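Local coordinates for protein flavodoxin (Streptococcus pneumoniae, PDB 5LJI) that binds flavin mononucleotide and probably serves as a low-potential electron donor to a number of redox enzymes, at residues A[27-32]-A[138-143]; A[70-75]-A[105-110]. All blocks are in the same frame, centred on the assembly; numbering follows the deposited sequence.

Overall arrangement
Contacts 1 and 2 lie in the two helical layers that flank the five-stranded parallel sheet of flavodoxin, whose strand order is 2-1-3-4-5. Contact 1 belongs to one layer, where the turn after helix 14-28 meets helix 129-144; contact 2 belongs to the other, where helix 69-75 packs on helix 100-111. Their centres are about 22 Å apart, on opposite sides of the centre of the chain, and their nearest atoms stay about 9 Å apart without touching. Contact 1 is a surface contact, whereas contact 2 is largely buried. In contact 2 the side chain of F105 is about 12 Å from FMN. Separately, the side chain of Y72 is about 9 Å from a calcium ion.

Contact 1: A[27-32]-A[138-143]; sequences RDLGLD and FAEELA
L29 reaches across to helix 129-144 and touches three residues of its last turns. Its CB leaves the backbone in the direction of that helix, and CG stands anti to the carbonyl carbon (chi1 -65°), which carries the fork of the side chain to the helix surface. From there the two methyls part. L29 CD1 settles against A143, 4.0 Å from A143 CB, and also lies 4.1 Å from A139 O; that carbonyl is already engaged by the backbone N of A143, so the methyl packs beside a satisfied helical bond. CD2, the other branch, meets the carboxylate of E140, with L29 CD2 3.8 Å from E140 OE1. E140 starts out away from L29, but its chain bends at chi2 (-86°) and brings the carboxylate back, crossing the leucine at about a right angle. Its OE2 also makes a weak, long ion pair with K25.

One side of the contact is the end of the beta-alpha-beta crossover 3-8/14-28/32-37 of the flavodoxin fold, where the chain turns into edge strand 32-37; the other is the C-terminal helix 129-144. A Schellman motif closes helix 14-28: G30 takes a positive phi (94°), and its N bonds back to R27 O at 2.9 Å. The reversal brings L29 and L31 to the same alanine methyl, L31 CD1 lying 4.0 Å from A143 CB, and the two leucines touch it from directions about a right angle apart. L31 continues inward to I51 of strand 51-57, while A139 packs on K25 and L26 of helix 14-28.

Contact 2: A[70-75]-A[105-110]; sequences DFYEDL and FDRVFV
Y72 and F105 form a T-shaped pair, the tyrosine edge pointing at the phenylalanine face with ring planes at 88° and centroids 5.1 Å apart. Y72 CD1 makes the nearest approach and stands over the centre of the F105 ring. Further out along the same tyrosine, the CG2 methyl of V108 presses closely on the phenol end, V108 CG2 being 3.3 Å from Y72 CZ. L75 fills the next place: its CD2 comes to the edge of the F105 ring, 3.9 Å from F105 CD1, and also lies over the face of the F109 ring in a CH-pi contact, 4.0 Å from the centroid. Having CG anti to the backbone N (chi1 179°) turns CD2 into the corner formed by the edge of F105 and the face of F109.

Such packing joins neighbouring helices on one face of the flavodoxin alpha/beta sandwich; the axes of the short segments 70-75 and 105-110 come within 10.3 Å, their N-to-C directions 28° apart. Beneath them, F105 rests on V54, T56 and V87 of the sheet, and F109 stacks on Y85. Y72 OH also makes a weak hydrogen bond to D104 O, just before segment 105-110.

Contact 1: A[27-32]-A[138-143]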
# COMPACT_ATOMS: atom_id res chain seq x y z
N ARG A 27 -3.53 -11.31 -8.49
CA ARG A 27 -4.04 -12.69 -8.60
C ARG A 27 -4.27 -13.04 -10.05
O ARG A 27 -3.77 -14.01 -10.50
CB ARG A 27 -5.38 -12.83 -7.91
CG ARG A 27 -5.41 -13.77 -6.71
CD ARG A 27 -6.46 -13.31 -5.71
NE ARG A 27 -5.99 -13.32 -4.34
CZ ARG A 27 -6.53 -12.61 -3.35
NH1 ARG A 27 -7.58 -11.82 -3.57
NH2 ARG A 27 -6.02 -12.69 -2.13
N ASP A 28 -5.00 -12.23 -10.79
CA ASP A 28 -5.24 -12.54 -12.20
C ASP A 28 -3.93 -12.66 -13.00
O ASP A 28 -3.86 -13.43 -13.92
CB ASP A 28 -6.13 -11.51 -12.83
CG ASP A 28 -7.25 -12.09 -13.66
OD1 ASP A 28 -7.48 -13.34 -13.80
OD2 ASP A 28 -7.93 -11.21 -14.24
N LEU A 29 -2.88 -11.96 -12.58
CA LEU A 29 -1.56 -12.06 -13.19
C LEU A 29 -0.70 -13.21 -12.70
O LEU A 29 0.47 -13.29 -13.05
CB LEU A 29 -0.80 -10.76 -12.96
CG LEU A 29 -1.39 -9.55 -13.64
CD1 LEU A 29 -0.81 -8.29 -13.06
CD2 LEU A 29 -1.09 -9.63 -15.15
N GLY A 30 -1.25 -14.07 -11.85
CA GLY A 30 -0.56 -15.28 -11.45
C GLY A 30 0.25 -15.26 -10.17
O GLY A 30 1.00 -16.20 -9.91
N LEU A 31 0.12 -14.22 -9.35
CA LEU A 31 0.82 -14.20 -8.05
C LEU A 31 -0.05 -14.82 -6.96
O LEU A 31 -1.26 -14.79 -7.05
CB LEU A 31 1.19 -12.76 -7.65
CG LEU A 31 2.41 -12.20 -8.38
CD1 LEU A 31 2.10 -11.87 -9.83
CD2 LEU A 31 2.89 -10.95 -7.66
N ASP A 32 0.58 -15.33 -5.92
CA ASP A 32 -0.07 -15.53 -4.63
C ASP A 32 -0.25 -14.15 -4.03
O ASP A 32 0.69 -13.38 -4.07
CB ASP A 32 0.85 -16.25 -3.66
CG ASP A 32 0.49 -17.68 -3.43
OD1 ASP A 32 0.26 -18.44 -4.44
OD2 ASP A 32 0.53 -18.03 -2.21
N PHE A 138 -0.06 0.01 -11.80
CA PHE A 138 0.72 -0.25 -10.60
C PHE A 138 0.91 -1.77 -10.44
O PHE A 138 2.04 -2.26 -10.27
CB PHE A 138 0.02 0.51 -9.44
CG PHE A 138 0.53 0.20 -8.08
CD1 PHE A 138 -0.01 -0.87 -7.33
CD2 PHE A 138 1.50 0.98 -7.50
CE1 PHE A 138 0.44 -1.11 -6.03
CE2 PHE A 138 2.00 0.69 -6.23
CZ PHE A 138 1.46 -0.35 -5.50
N ALA A 139 -0.18 -2.53 -10.54
CA ALA A 139 -0.06 -3.99 -10.36
C ALA A 139 0.73 -4.66 -11.51
O ALA A 139 1.60 -5.50 -11.27
CB ALA A 139 -1.43 -4.60 -10.24
N GLU A 140 0.46 -4.27 -12.75
CA GLU A 140 1.24 -4.81 -13.91
C GLU A 140 2.72 -4.57 -13.67
O GLU A 140 3.52 -5.49 -13.82
CB GLU A 140 0.81 -4.15 -15.23
CG GLU A 140 -0.63 -4.41 -15.65
CD GLU A 140 -0.81 -5.70 -16.44
OE1 GLU A 140 0.20 -6.38 -16.69
OE2 GLU A 140 -1.96 -6.05 -16.80
N GLU A 141 3.09 -3.35 -13.22
CA GLU A 141 4.50 -3.02 -13.10
C GLU A 141 5.18 -3.81 -12.00
O GLU A 141 6.35 -4.18 -12.15
CB GLU A 141 4.74 -1.51 -12.89
CG GLU A 141 4.35 -0.63 -14.08
CD GLU A 141 4.54 0.88 -13.87
OE1 GLU A 141 5.01 1.32 -12.79
OE2 GLU A 141 4.23 1.65 -14.81
N LEU A 142 4.46 -4.07 -10.91
CA LEU A 142 5.02 -4.83 -9.82
C LEU A 142 5.15 -6.30 -10.14
O LEU A 142 6.12 -6.92 -9.70
CB LEU A 142 4.16 -4.70 -8.57
CG LEU A 142 4.13 -3.34 -7.91
CD1 LEU A 142 3.12 -3.39 -6.77
CD2 LEU A 142 5.52 -2.97 -7.42
N ALA A 143 4.16 -6.87 -10.83
CA ALA A 143 4.28 -8.24 -11.33
C ALA A 143 5.52 -8.38 -12.22
O ALA A 143 6.31 -9.30 -12.03
CB ALA A 143 3.02 -8.68 -12.06

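Contact 2: A[70-75]-A[105-110]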
# COMPACT_ATOMS: atom_id res chain seq x y z
N ASP A 70 0.89 1.66 14.94
CA ASP A 70 1.71 0.57 15.37
C ASP A 70 2.44 -0.06 14.20
O ASP A 70 3.63 -0.39 14.29
CB ASP A 70 0.81 -0.48 16.00
CG ASP A 70 1.28 -0.85 17.34
OD1 ASP A 70 2.37 -1.53 17.38
OD2 ASP A 70 0.60 -0.38 18.32
N PHE A 71 1.68 -0.29 13.14
CA PHE A 71 2.20 -1.03 12.00
C PHE A 71 3.33 -0.22 11.35
O PHE A 71 4.38 -0.77 11.04
CB PHE A 71 1.06 -1.31 11.00
CG PHE A 71 1.47 -2.14 9.85
CD1 PHE A 71 1.97 -1.54 8.71
CD2 PHE A 71 1.38 -3.52 9.90
CE1 PHE A 71 2.36 -2.31 7.62
CE2 PHE A 71 1.77 -4.30 8.83
CZ PHE A 71 2.27 -3.69 7.67
N TYR A 72 3.10 1.10 11.23
CA TYR A 72 4.08 2.04 10.64
C TYR A 72 5.39 1.99 11.40
O TYR A 72 6.48 1.85 10.81
CB TYR A 72 3.53 3.43 10.68
CG TYR A 72 4.35 4.57 10.09
CD1 TYR A 72 4.20 4.90 8.74
CD2 TYR A 72 5.15 5.40 10.87
CE1 TYR A 72 4.86 5.96 8.17
CE2 TYR A 72 5.82 6.48 10.30
CZ TYR A 72 5.66 6.76 8.92
OH TYR A 72 6.28 7.83 8.25
N GLU A 73 5.25 2.01 12.72
CA GLU A 73 6.43 2.06 13.60
C GLU A 73 7.17 0.77 13.49
O GLU A 73 8.37 0.79 13.36
CB GLU A 73 6.01 2.30 15.03
CG GLU A 73 5.52 3.69 15.31
CD GLU A 73 5.29 3.85 16.84
OE1 GLU A 73 4.56 3.02 17.46
OE2 GLU A 73 5.88 4.76 17.44
N ASP A 74 6.45 -0.37 13.46
CA ASP A 74 7.10 -1.64 13.31
C ASP A 74 7.73 -1.78 11.90
O ASP A 74 8.80 -2.33 11.77
CB ASP A 74 6.11 -2.77 13.52
CG ASP A 74 5.52 -2.83 14.94
OD1 ASP A 74 5.87 -2.04 15.86
OD2 ASP A 74 4.67 -3.69 15.12
N LEU A 75 7.05 -1.35 10.85
CA LEU A 75 7.68 -1.38 9.53
C LEU A 75 9.07 -0.69 9.47
O LEU A 75 10.04 -1.20 8.81
CB LEU A 75 6.75 -0.82 8.45
CG LEU A 75 7.29 -0.77 7.04
CD1 LEU A 75 7.46 -2.13 6.43
CD2 LEU A 75 6.32 -0.01 6.16
N PHE A 105 4.45 6.55 4.05
CA PHE A 105 4.80 5.11 3.97
C PHE A 105 5.90 4.87 2.93
O PHE A 105 6.69 3.93 3.04
CB PHE A 105 3.58 4.21 3.64
CG PHE A 105 2.91 3.66 4.86
CD1 PHE A 105 3.45 2.55 5.53
CD2 PHE A 105 1.79 4.23 5.36
CE1 PHE A 105 2.88 2.04 6.70
CE2 PHE A 105 1.19 3.72 6.53
CZ PHE A 105 1.75 2.65 7.22
N ASP A 106 5.89 5.69 1.92
CA ASP A 106 6.86 5.59 0.84
C ASP A 106 8.28 5.78 1.41
O ASP A 106 9.16 4.96 1.19
CB ASP A 106 6.52 6.68 -0.17
CG ASP A 106 7.20 6.51 -1.48
OD1 ASP A 106 8.37 6.05 -1.53
OD2 ASP A 106 6.54 6.85 -2.48
N ARG A 107 8.46 6.84 2.17
CA ARG A 107 9.75 7.15 2.75
C ARG A 107 10.14 6.18 3.86
O ARG A 107 11.31 5.84 4.02
CB ARG A 107 9.84 8.61 3.22
CG ARG A 107 8.98 8.97 4.41
CD ARG A 107 9.56 10.12 5.22
NE ARG A 107 8.71 10.40 6.37
CZ ARG A 107 7.74 11.31 6.39
NH1 ARG A 107 7.50 12.06 5.32
NH2 ARG A 107 7.01 11.46 7.49
N VAL A 108 9.18 5.66 4.62
CA VAL A 108 9.56 4.56 5.50
C VAL A 108 10.00 3.30 4.71
O VAL A 108 11.00 2.68 5.02
CB VAL A 108 8.46 4.20 6.48
CG1 VAL A 108 8.89 2.96 7.25
CG2 VAL A 108 8.21 5.35 7.43
N PHE A 109 9.24 2.88 3.70
CA PHE A 109 9.71 1.78 2.92
C PHE A 109 11.17 1.94 2.45
O PHE A 109 11.97 1.01 2.54
CB PHE A 109 8.77 1.49 1.72
CG PHE A 109 7.74 0.43 2.00
CD1 PHE A 109 8.12 -0.84 2.36
CD2 PHE A 109 6.39 0.70 1.87
CE1 PHE A 109 7.18 -1.83 2.62
CE2 PHE A 109 5.46 -0.28 2.09
CZ PHE A 109 5.85 -1.53 2.47
N VAL A 110 11.48 3.12 1.93
CA VAL A 110 12.80 3.36 1.38
C VAL A 110 13.87 3.09 2.46
O VAL A 110 14.90 2.46 2.20
CB VAL A 110 12.92 4.82 0.88
CG1 VAL A 110 14.36 5.10 0.48
CG2 VAL A 110 12.01 5.05 -0.34